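Long-range contacts in scyllo-inositol 2-dehydrogenase (NADP(+)) IolW (PDB 3GDO), which catalyses the reversible NADPH-dependent reduction of scyllo-inosose to scyllo-inositol and cannot use NADH in place of NADPH: residues 195-200 with 337-342; 172-177 with 208-213. All blocks are in the same frame, centred on the assembly; numbering follows the deposited sequence.

Contact 1: residues 195-200 with 337-342; sequences AVTANV and MESSKE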
ATOM      1  N   ALA B 195      -6.324   1.617 -17.182  1.00 36.16           N
ATOM      2  CA  ALA B 195      -7.300   0.790 -16.513  1.00 34.64           C
ATOM      3  C   ALA B 195      -7.347   1.130 -15.036  1.00 33.83           C
ATOM      4  O   ALA B 195      -6.429   1.794 -14.516  1.00 32.45           O
ATOM      5  CB  ALA B 195      -7.006  -0.693 -16.747  1.00 33.81           C
ATOM      6  N   VAL B 196      -8.437   0.721 -14.382  1.00 32.62           N
ATOM      7  CA  VAL B 196      -8.623   0.951 -12.946  1.00 32.05           C
ATOM      8  C   VAL B 196      -9.075  -0.371 -12.366  1.00 32.19           C
ATOM      9  O   VAL B 196      -9.978  -1.023 -12.921  1.00 32.16           O
ATOM     10  CB  VAL B 196      -9.719   2.023 -12.678  1.00 32.25           C
ATOM     11  CG1 VAL B 196     -10.024   2.200 -11.168  1.00 30.80           C
ATOM     12  CG2 VAL B 196      -9.353   3.359 -13.314  1.00 32.48           C
ATOM     13  N   THR B 197      -8.447  -0.790 -11.269  1.00 32.23           N
ATOM     14  CA  THR B 197      -8.892  -1.984 -10.538  1.00 31.72           C
ATOM     15  C   THR B 197      -9.167  -1.515  -9.097  1.00 32.22           C
ATOM     16  O   THR B 197      -8.332  -0.821  -8.489  1.00 31.61           O
ATOM     17  CB  THR B 197      -7.845  -3.106 -10.632  1.00 31.39           C
ATOM     18  OG1 THR B 197      -7.541  -3.381 -12.012  1.00 34.92           O
ATOM     19  CG2 THR B 197      -8.334  -4.429  -9.937  1.00 31.50           C
ATOM     20  N   ALA B 198     -10.320  -1.846  -8.529  1.00 32.22           N
ATOM     21  CA  ALA B 198     -10.637  -1.215  -7.240  1.00 32.51           C
ATOM     22  C   ALA B 198     -11.488  -2.082  -6.337  1.00 33.15           C
ATOM     23  O   ALA B 198     -12.269  -2.912  -6.803  1.00 31.80           O
ATOM     24  CB  ALA B 198     -11.331   0.143  -7.478  1.00 30.78           C
ATOM     25  N   ASN B 199     -11.345  -1.837  -5.033  1.00 32.93           N
ATOM     26  CA  ASN B 199     -12.267  -2.339  -4.040  1.00 33.42           C
ATOM     27  C   ASN B 199     -12.794  -1.122  -3.281  1.00 34.12           C
ATOM     28  O   ASN B 199     -12.023  -0.292  -2.756  1.00 33.51           O
ATOM     29  CB  ASN B 199     -11.576  -3.361  -3.121  1.00 33.12           C
ATOM     30  CG  ASN B 199     -12.531  -3.982  -2.097  1.00 36.94           C
ATOM     31  OD1 ASN B 199     -13.700  -4.271  -2.410  1.00 36.83           O
ATOM     32  ND2 ASN B 199     -12.048  -4.170  -0.859  1.00 37.34           N
ATOM     33  N   VAL B 200     -14.111  -0.984  -3.244  1.00 34.26           N
ATOM     34  CA  VAL B 200     -14.718   0.179  -2.614  1.00 35.62           C
ATOM     35  C   VAL B 200     -15.817  -0.401  -1.700  1.00 36.65           C
ATOM     36  O   VAL B 200     -16.688  -1.147  -2.169  1.00 36.62           O
ATOM     37  CB  VAL B 200     -15.236   1.187  -3.708  1.00 35.96           C
ATOM     38  CG1 VAL B 200     -15.923   2.371  -3.122  1.00 37.03           C
ATOM     39  CG2 VAL B 200     -14.063   1.681  -4.606  1.00 35.56           C
ATOM     40  N   MET B 337     -15.843   2.246  -8.937  1.00 31.67           N
ATOM     41  CA  MET B 337     -17.088   1.706  -8.355  1.00 32.81           C
ATOM     42  C   MET B 337     -17.533   0.505  -9.152  1.00 33.20           C
ATOM     43  O   MET B 337     -17.937  -0.531  -8.605  1.00 33.02           O
ATOM     44  CB  MET B 337     -18.161   2.793  -8.284  1.00 32.88           C
ATOM     45  CG  MET B 337     -17.748   4.007  -7.388  1.00 32.62           C
ATOM     46  SD  MET B 337     -18.905   5.439  -7.320  1.00 28.52           S
ATOM     47  CE  MET B 337     -20.330   4.652  -6.620  1.00 35.35           C
ATOM     48  N   GLU B 338     -17.394   0.642 -10.466  1.00 34.11           N
ATOM     49  CA  GLU B 338     -17.739  -0.408 -11.412  1.00 35.08           C
ATOM     50  C   GLU B 338     -16.769  -1.606 -11.297  1.00 34.13           C
ATOM     51  O   GLU B 338     -17.201  -2.784 -11.276  1.00 34.03           O
ATOM     52  CB  GLU B 338     -17.770   0.190 -12.834  1.00 36.41           C
ATOM     53  CG  GLU B 338     -18.293  -0.721 -13.921  1.00 42.03           C
ATOM     54  CD  GLU B 338     -19.789  -0.989 -13.806  1.00 49.13           C
ATOM     55  OE1 GLU B 338     -20.491  -0.253 -13.061  1.00 53.36           O
ATOM     56  OE2 GLU B 338     -20.267  -1.932 -14.480  1.00 52.50           O
ATOM     57  N   SER B 339     -15.473  -1.312 -11.145  1.00 33.11           N
ATOM     58  CA  SER B 339     -14.480  -2.368 -10.894  1.00 32.36           C
ATOM     59  C   SER B 339     -14.849  -3.181  -9.653  1.00 32.65           C
ATOM     60  O   SER B 339     -14.882  -4.419  -9.678  1.00 31.73           O
ATOM     61  CB  SER B 339     -13.072  -1.771 -10.760  1.00 32.90           C
ATOM     62  OG  SER B 339     -12.148  -2.783 -10.319  1.00 32.16           O
ATOM     63  N   SER B 340     -15.194  -2.461  -8.582  1.00 32.96           N
ATOM     64  CA  SER B 340     -15.548  -3.056  -7.304  1.00 33.76           C
ATOM     65  C   SER B 340     -16.811  -3.891  -7.415  1.00 34.55           C
ATOM     66  O   SER B 340     -16.862  -5.032  -6.975  1.00 33.89           O
ATOM     67  CB  SER B 340     -15.744  -1.954  -6.257  1.00 33.47           C
ATOM     68  OG  SER B 340     -15.755  -2.525  -4.980  1.00 33.58           O
ATOM     69  N   LYS B 341     -17.822  -3.320  -8.046  1.00 35.71           N
ATOM     70  CA  LYS B 341     -19.082  -4.039  -8.260  1.00 37.42           C
ATOM     71  C   LYS B 341     -18.962  -5.259  -9.158  1.00 36.95           C
ATOM     72  O   LYS B 341     -19.480  -6.327  -8.830  1.00 37.12           O
ATOM     73  CB  LYS B 341     -20.147  -3.059  -8.787  1.00 38.67           C
ATOM     74  CG  LYS B 341     -21.623  -3.562  -8.666  1.00 42.40           C
ATOM     75  CD  LYS B 341     -22.595  -2.329  -8.689  1.00 50.30           C
ATOM     76  CE  LYS B 341     -24.063  -2.722  -8.476  1.00 53.62           C
ATOM     77  NZ  LYS B 341     -24.472  -3.770  -9.457  1.00 56.13           N
ATOM     78  N   GLU B 342     -18.249  -5.138 -10.272  1.00 37.52           N
ATOM     79  CA  GLU B 342     -18.136  -6.284 -11.194  1.00 38.50           C
ATOM     80  C   GLU B 342     -16.971  -7.229 -10.857  1.00 37.95           C
ATOM     81  O   GLU B 342     -16.782  -8.262 -11.526  1.00 36.38           O
ATOM     82  CB  GLU B 342     -17.998  -5.807 -12.646  1.00 38.88           C
ATOM     83  CG  GLU B 342     -19.213  -5.042 -13.194  1.00 44.54           C
ATOM     84  CD  GLU B 342     -20.549  -5.766 -12.985  1.00 51.36           C
ATOM     85  OE1 GLU B 342     -20.666  -6.985 -13.267  1.00 54.06           O
ATOM     86  OE2 GLU B 342     -21.517  -5.097 -12.550  1.00 56.88           O
TER
HETATM   87  O   HOH W   1     -15.025  -5.558  -4.569  1.00 43.90           O
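Ser339 and Ser340, near the C-terminal end of helix 323-342, each give a hydroxyl to a backbone N-H of strand 195-201; the axes of segments 195-200 and 337-342 approach to 6.1 Å at 68°. Ser339 comes first. Its OG lies anti to its own backbone N (chi1 171°), which carries it over to the strand, where Ala198 N donates to it at 2.7 Å with a somewhat bent angle of 146° at the hydrogen. The same OG is hydrogen-bonded to Arg344 O just beyond the helix, and with that carbonyl as acceptor the hydroxyl links the strand to the turn that follows the helix. Ser340 repeats the scheme two residues along the strand: Val200 N donates to Ser340 OG at 2.8 Å. Its backbone also presses in closely, with Ser340 CA 3.3 Å from Ala198 O in a CA-H...O contact. A water donates to Asn199 OD1 (2.8 Å) and to Ser340 O, and is also hydrogen-bonded to Ser340 OG, tying the Asn199 side chain to the last turn of the helix. Thr197 faces away, its OG1 hydrogen-bonded to Thr345 OG1 and its side chain packed on Thr197 of the second subunit. Small side chains thus let the helix lie close on the mixed sheet, the helix-on-sheet layering of the C-terminal alpha/beta domain in the Gfo/Idh/MocA family.

Contact 2: residues 172-177 with 208-213; sequences TGTLYD and ETVDYF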
ATOM      1  N   THR B 172     -21.749  10.454  -2.111  1.00 41.21           N
ATOM      2  CA  THR B 172     -21.417  10.336  -0.662  1.00 40.65           C
ATOM      3  C   THR B 172     -20.198   9.417  -0.434  1.00 38.07           C
ATOM      4  O   THR B 172     -19.790   8.685  -1.328  1.00 38.68           O
ATOM      5  CB  THR B 172     -22.581   9.724   0.125  1.00 40.53           C
ATOM      6  OG1 THR B 172     -22.923   8.471  -0.483  1.00 42.78           O
ATOM      7  CG2 THR B 172     -23.824  10.654   0.131  1.00 43.40           C
ATOM      8  N   GLY B 173     -19.638   9.433   0.763  1.00 36.51           N
ATOM      9  CA  GLY B 173     -18.624   8.425   1.129  1.00 34.48           C
ATOM     10  C   GLY B 173     -17.222   8.950   0.886  1.00 33.25           C
ATOM     11  O   GLY B 173     -17.041  10.040   0.307  1.00 32.22           O
ATOM     12  N   THR B 174     -16.215   8.168   1.276  1.00 31.17           N
ATOM     13  CA  THR B 174     -14.870   8.724   1.336  1.00 29.88           C
ATOM     14  C   THR B 174     -14.125   8.718  -0.015  1.00 28.96           C
ATOM     15  O   THR B 174     -13.146   9.443  -0.155  1.00 29.44           O
ATOM     16  CB  THR B 174     -13.998   7.960   2.333  1.00 29.11           C
ATOM     17  OG1 THR B 174     -14.095   6.576   1.999  1.00 26.77           O
ATOM     18  CG2 THR B 174     -14.426   8.242   3.833  1.00 28.00           C
ATOM     19  N   LEU B 175     -14.534   7.897  -0.969  1.00 28.78           N
ATOM     20  CA  LEU B 175     -13.901   7.917  -2.292  1.00 29.96           C
ATOM     21  C   LEU B 175     -14.219   9.243  -3.031  1.00 29.90           C
ATOM     22  O   LEU B 175     -13.327   9.903  -3.586  1.00 30.31           O
ATOM     23  CB  LEU B 175     -14.323   6.683  -3.129  1.00 30.18           C
ATOM     24  CG  LEU B 175     -13.856   6.625  -4.584  1.00 31.91           C
ATOM     25  CD1 LEU B 175     -12.306   6.640  -4.706  1.00 29.03           C
ATOM     26  CD2 LEU B 175     -14.490   5.429  -5.339  1.00 31.20           C
ATOM     27  N   TYR B 176     -15.490   9.655  -3.012  1.00 30.71           N
ATOM     28  CA  TYR B 176     -15.838  10.998  -3.500  1.00 31.25           C
ATOM     29  C   TYR B 176     -15.198  12.102  -2.669  1.00 32.26           C
ATOM     30  O   TYR B 176     -14.622  13.045  -3.211  1.00 31.70           O
ATOM     31  CB  TYR B 176     -17.343  11.219  -3.477  1.00 31.75           C
ATOM     32  CG  TYR B 176     -18.053  10.604  -4.665  1.00 30.84           C
ATOM     33  CD1 TYR B 176     -18.746   9.397  -4.540  1.00 30.16           C
ATOM     34  CD2 TYR B 176     -18.030  11.242  -5.892  1.00 29.47           C
ATOM     35  CE1 TYR B 176     -19.429   8.849  -5.643  1.00 31.65           C
ATOM     36  CE2 TYR B 176     -18.692  10.703  -7.007  1.00 32.94           C
ATOM     37  CZ  TYR B 176     -19.382   9.519  -6.876  1.00 32.36           C
ATOM     38  OH  TYR B 176     -20.023   9.002  -7.995  1.00 32.32           O
ATOM     39  N   ASP B 177     -15.279  11.989  -1.360  1.00 31.20           N
ATOM     40  CA  ASP B 177     -14.862  13.097  -0.527  1.00 33.39           C
ATOM     41  C   ASP B 177     -13.329  13.234  -0.393  1.00 32.67           C
ATOM     42  O   ASP B 177     -12.791  14.337  -0.478  1.00 33.89           O
ATOM     43  CB  ASP B 177     -15.489  12.980   0.843  1.00 34.79           C
ATOM     44  CG  ASP B 177     -15.182  14.166   1.702  1.00 39.42           C
ATOM     45  OD1 ASP B 177     -14.989  15.284   1.159  1.00 48.08           O
ATOM     46  OD2 ASP B 177     -15.130  14.013   2.924  1.00 45.79           O
ATOM     47  N   GLU B 208     -23.366   3.096   6.166  1.00 55.08           N
ATOM     48  CA  GLU B 208     -24.268   3.333   5.029  1.00 54.23           C
ATOM     49  C   GLU B 208     -23.499   3.569   3.737  1.00 52.06           C
ATOM     50  O   GLU B 208     -23.885   3.100   2.660  1.00 53.02           O
ATOM     51  CB  GLU B 208     -25.111   4.591   5.278  1.00 55.05           C
ATOM     52  CG  GLU B 208     -26.099   4.513   6.444  1.00 58.94           C
ATOM     53  CD  GLU B 208     -27.270   3.564   6.156  1.00 63.89           C
ATOM     54  OE1 GLU B 208     -27.088   2.321   6.286  1.00 64.40           O
ATOM     55  OE2 GLU B 208     -28.373   4.071   5.800  1.00 65.58           O
ATOM     56  N   THR B 209     -22.439   4.357   3.840  1.00 48.01           N
ATOM     57  CA  THR B 209     -21.739   4.823   2.677  1.00 44.48           C
ATOM     58  C   THR B 209     -20.321   4.232   2.654  1.00 41.98           C
ATOM     59  O   THR B 209     -19.869   3.605   3.619  1.00 39.93           O
ATOM     60  CB  THR B 209     -21.696   6.350   2.695  1.00 45.65           C
ATOM     61  OG1 THR B 209     -21.195   6.770   3.964  1.00 45.76           O
ATOM     62  CG2 THR B 209     -23.148   6.963   2.498  1.00 45.75           C
ATOM     63  N   VAL B 210     -19.633   4.417   1.535  1.00 38.50           N
ATOM     64  CA  VAL B 210     -18.265   3.997   1.403  1.00 35.32           C
ATOM     65  C   VAL B 210     -17.388   4.643   2.474  1.00 33.77           C
ATOM     66  O   VAL B 210     -17.457   5.846   2.706  1.00 30.78           O
ATOM     67  CB  VAL B 210     -17.733   4.385   0.004  1.00 36.27           C
ATOM     68  CG1 VAL B 210     -16.212   4.176  -0.060  1.00 33.76           C
ATOM     69  CG2 VAL B 210     -18.517   3.580  -1.094  1.00 35.64           C
ATOM     70  N   ASP B 211     -16.535   3.833   3.093  1.00 33.13           N
ATOM     71  CA  ASP B 211     -15.557   4.340   4.087  1.00 32.09           C
ATOM     72  C   ASP B 211     -14.147   3.720   3.911  1.00 31.17           C
ATOM     73  O   ASP B 211     -13.188   4.013   4.668  1.00 30.47           O
ATOM     74  CB  ASP B 211     -16.108   4.169   5.530  1.00 32.52           C
ATOM     75  CG  ASP B 211     -16.209   2.698   5.971  1.00 34.68           C
ATOM     76  OD1 ASP B 211     -15.478   1.827   5.432  1.00 34.23           O
ATOM     77  OD2 ASP B 211     -17.024   2.411   6.896  1.00 32.50           O
ATOM     78  N   TYR B 212     -14.034   2.912   2.867  1.00 29.60           N
ATOM     79  CA  TYR B 212     -12.805   2.259   2.486  1.00 29.51           C
ATOM     80  C   TYR B 212     -12.686   2.195   0.964  1.00 28.70           C
ATOM     81  O   TYR B 212     -13.630   1.792   0.259  1.00 28.13           O
ATOM     82  CB  TYR B 212     -12.778   0.837   3.087  1.00 28.71           C
ATOM     83  CG  TYR B 212     -11.594   0.016   2.667  1.00 28.98           C
ATOM     84  CD1 TYR B 212     -10.496  -0.156   3.518  1.00 30.08           C
ATOM     85  CD2 TYR B 212     -11.549  -0.572   1.399  1.00 28.68           C
ATOM     86  CE1 TYR B 212      -9.379  -0.913   3.117  1.00 29.57           C
ATOM     87  CE2 TYR B 212     -10.462  -1.284   0.969  1.00 27.04           C
ATOM     88  CZ  TYR B 212      -9.365  -1.446   1.833  1.00 30.56           C
ATOM     89  OH  TYR B 212      -8.322  -2.209   1.411  1.00 28.99           O
ATOM     90  N   PHE B 213     -11.513   2.550   0.451  1.00 28.65           N
ATOM     91  CA  PHE B 213     -11.236   2.349  -0.967  1.00 27.77           C
ATOM     92  C   PHE B 213      -9.775   2.008  -1.163  1.00 27.87           C
ATOM     93  O   PHE B 213      -8.863   2.527  -0.460  1.00 27.13           O
ATOM     94  CB  PHE B 213     -11.630   3.599  -1.810  1.00 27.73           C
ATOM     95  CG  PHE B 213     -10.838   4.830  -1.465  1.00 27.05           C
ATOM     96  CD1 PHE B 213      -9.569   5.048  -2.028  1.00 27.85           C
ATOM     97  CD2 PHE B 213     -11.327   5.754  -0.563  1.00 23.89           C
ATOM     98  CE1 PHE B 213      -8.823   6.161  -1.676  1.00 25.68           C
ATOM     99  CE2 PHE B 213     -10.580   6.848  -0.192  1.00 26.56           C
ATOM    100  CZ  PHE B 213      -9.330   7.072  -0.775  1.00 25.87           C
TER
HETATM  101  O   HOH W   2     -11.608   6.010   2.941  1.00 30.33           O
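Residues 172-175 and 209-213 run in nearly the same direction, 8° apart, and Thr174 N donates to Val210 O at 3.0 Å from above the carbonyl plane. The contact joins the start of helix 174-190, with Gly173 at its N-cap, to the lead-in of strand 212-219, where Asp211 and Tyr212 both face Met201 in a classic beta bulge. Gly173 CA comes within 3.2 Å of Val210 O, a close approach of the two backbones. Thr172 and Thr209 cross at about a right angle at one end of the contact, the methyl CG2 of Thr209 meeting the hydroxyl OG1 of Thr172. Val210 CG1 reaches across to Thr174 OG1 and the first turn of the helix. Asp211 points its CB away from the helix, and its carboxylate is held elsewhere, OD1 hydrogen-bonded to Gln203 N and OD2 in a salt bridge with Arg204. Thr174 OG1 sits between its backbone N and carbonyl carbon (chi1 52°), a position from which it reaches the edge of the Phe213 ring in plane and shares a water, 2.7 Å from this OG1, with Asp211 O, the latter bond weak. Leu175 CD1 makes a CH-pi contact over one face of that ring, 4.3 Å from its centroid and 22° off the normal.

How the contacts relate
Contacts 1 and 2 lie about 13 Å apart, centre to centre, in the C-terminal alpha/beta domain, and their segments alternate along the chain: 172-177, 195-200, 208-213, then 337-342. Helix 174-190 leads into strand 195-201, whose next strand in sequence, 212-219, is also its antiparallel neighbour in the mixed sheet. Helix 323-342 packs on strand 195-201 and the start of helix 174-190 on the lead-in of strand 212-219. The contacts touch directly: Val200 CG1 packs 3.5 Å from Val210 CG2, Val200 also meets Leu175, and Met337 lies against Tyr176, bringing helices 174-190 and 323-342 together. Asn199 and Tyr212 both pack on Gln223 of the second subunit, placing these strands at the dimer interface.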